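Local coordinates for protein D-3-phosphoglycerate dehydrogenase (Sulfolobus tokodaii, PDB 2EKL) that binds NAD and probably uses it to oxidise D-3-phosphoglycerate, as a D-isomer specific 2-hydroxyacid dehydrogenase, at residues Y96-S101 / T300-N305. Residues are numbered along the deposited sequence; the frame is centred on the assembly and turned at random.
Sequences YAPGAS and TQNLLN
Asn302 reaches from helix 289-309 to the loop that follows strand 93-95, and one hydrogen bond carries the contact: its ND2 donates to the backbone O of Tyr96 at 2.8 Å. The donor lies nearly in line with the C=O bond, and the oxygen sits in the plane of the amide, but the bond bends somewhat at the hydrogen (N-H...O 154°). With CG anti to its own carbonyl carbon (chi1 -73°), Asn302 carries the amide toward the loop, and chi2 of -24° turns ND2 onto the Tyr96 O. Cut back to an alanine here, the side chain would no longer reach the loop, and the Tyr96 carbonyl would probably lose this donor.

Apart from this bond the segments barely meet: Pro98 CD lies 4.5 Å from Asn302 ND2. Within the loop, that same CD rests 3.5 Å above the plane of the Tyr96 ring, over its centre. The CB of Tyr96 points away from the helix.

Pro98 and Gly99 are the central residues of a type II turn from Ala97 to Ala100; Ser101 follows and touches NAD. The Asn302 bond thus ties helix 289-309 to the loop leaving an edge strand of the five-stranded parallel sheet, in the domain apart from the Rossmann-type NAD-binding one.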
loop_
_atom_site.group_PDB
_atom_site.type_symbol
_atom_site.label_atom_id
_atom_site.label_comp_id
_atom_site.label_asym_id
_atom_site.label_seq_id
_atom_site.Cartn_x
_atom_site.Cartn_y
_atom_site.Cartn_z
ATOM N N TYR A 96 20.814 -20.383 8.748
ATOM C CA TYR A 96 19.471 -20.078 8.277
ATOM C C TYR A 96 19.561 -18.984 7.221
ATOM O O TYR A 96 20.599 -18.847 6.569
ATOM C CB TYR A 96 18.555 -19.664 9.442
ATOM C CG TYR A 96 18.928 -18.386 10.163
ATOM C CD1 TYR A 96 20.164 -18.248 10.793
ATOM C CD2 TYR A 96 18.023 -17.326 10.247
ATOM C CE1 TYR A 96 20.491 -17.085 11.493
ATOM C CE2 TYR A 96 18.339 -16.159 10.942
ATOM C CZ TYR A 96 19.574 -16.047 11.562
ATOM O OH TYR A 96 19.891 -14.898 12.248
ATOM N N ALA A 97 18.497 -18.206 7.044
ATOM C CA ALA A 97 18.508 -17.154 6.027
ATOM C C ALA A 97 18.181 -15.761 6.559
ATOM O O ALA A 97 17.156 -15.176 6.202
ATOM C CB ALA A 97 17.537 -17.520 4.902
ATOM N N PRO A 98 19.058 -15.200 7.405
ATOM C CA PRO A 98 18.826 -13.863 7.964
ATOM C C PRO A 98 18.742 -12.755 6.912
ATOM O O PRO A 98 19.588 -12.660 6.022
ATOM C CB PRO A 98 20.009 -13.682 8.916
ATOM C CG PRO A 98 21.093 -14.477 8.257
ATOM C CD PRO A 98 20.365 -15.730 7.829
ATOM N N GLY A 99 17.709 -11.922 7.027
ATOM C CA GLY A 99 17.517 -10.821 6.097
ATOM C C GLY A 99 16.948 -11.205 4.739
ATOM O O GLY A 99 16.731 -10.343 3.892
ATOM N N ALA A 100 16.685 -12.492 4.537
ATOM C CA ALA A 100 16.167 -12.990 3.265
ATOM C C ALA A 100 14.845 -12.394 2.771
ATOM O O ALA A 100 14.572 -12.407 1.570
ATOM C CB ALA A 100 16.038 -14.503 3.329
ATOM N N SER A 101 14.029 -11.866 3.676
ATOM C CA SER A 101 12.737 -11.324 3.267
ATOM C C SER A 101 12.586 -9.814 3.417
ATOM O O SER A 101 11.483 -9.284 3.265
ATOM C CB SER A 101 11.623 -12.009 4.059
ATOM O OG SER A 101 11.625 -11.586 5.410
ATOM N N THR A 300 20.440 -23.005 1.834
ATOM C CA THR A 300 21.226 -24.020 1.134
ATOM C C THR A 300 22.690 -23.594 1.028
ATOM O O THR A 300 23.598 -24.380 1.313
ATOM C CB THR A 300 20.675 -24.267 -0.285
ATOM O OG1 THR A 300 19.332 -24.750 -0.189
ATOM C CG2 THR A 300 21.533 -25.304 -1.027
ATOM N N GLN A 301 22.928 -22.350 0.631
ATOM C CA GLN A 301 24.298 -21.876 0.499
ATOM C C GLN A 301 25.025 -21.793 1.838
ATOM O O GLN A 301 26.210 -22.132 1.930
ATOM C CB GLN A 301 24.337 -20.515 -0.196
ATOM C CG GLN A 301 25.749 -20.107 -0.594
ATOM C CD GLN A 301 26.475 -21.215 -1.348
ATOM O OE1 GLN A 301 26.050 -21.628 -2.429
ATOM N NE2 GLN A 301 27.571 -21.706 -0.773
ATOM N N ASN A 302 24.331 -21.344 2.880
ATOM C CA ASN A 302 24.957 -21.252 4.193
ATOM C C ASN A 302 25.248 -22.644 4.742
ATOM O O ASN A 302 26.241 -22.850 5.445
ATOM C CB ASN A 302 24.074 -20.465 5.169
ATOM C CG ASN A 302 24.069 -18.975 4.870
ATOM O OD1 ASN A 302 25.009 -18.456 4.268
ATOM N ND2 ASN A 302 23.022 -18.279 5.304
ATOM N N LEU A 303 24.384 -23.600 4.416
ATOM C CA LEU A 303 24.582 -24.972 4.863
ATOM C C LEU A 303 25.817 -25.550 4.183
ATOM O O LEU A 303 26.637 -26.215 4.822
ATOM C CB LEU A 303 23.358 -25.829 4.526
ATOM C CG LEU A 303 23.485 -27.330 4.803
ATOM C CD1 LEU A 303 23.881 -27.553 6.253
ATOM C CD2 LEU A 303 22.161 -28.023 4.484
ATOM N N LEU A 304 25.952 -25.292 2.887
ATOM C CA LEU A 304 27.099 -25.791 2.133
ATOM C C LEU A 304 28.407 -25.200 2.650
ATOM O O LEU A 304 29.413 -25.904 2.759
ATOM C CB LEU A 304 26.950 -25.469 0.644
ATOM C CG LEU A 304 25.894 -26.249 -0.146
ATOM C CD1 LEU A 304 25.923 -25.809 -1.593
ATOM C CD2 LEU A 304 26.168 -27.740 -0.045
ATOM N N ASN A 305 28.397 -23.908 2.967
ATOM C CA ASN A 305 29.602 -23.261 3.475
ATOM C C ASN A 305 30.019 -23.885 4.803
ATOM O O ASN A 305 31.207 -24.129 5.037
ATOM C CB ASN A 305 29.377 -21.760 3.663
ATOM C CG ASN A 305 30.653 -21.029 4.051
ATOM O OD1 ASN A 305 31.631 -21.018 3.299
ATOM N ND2 ASN A 305 30.653 -20.421 5.232
#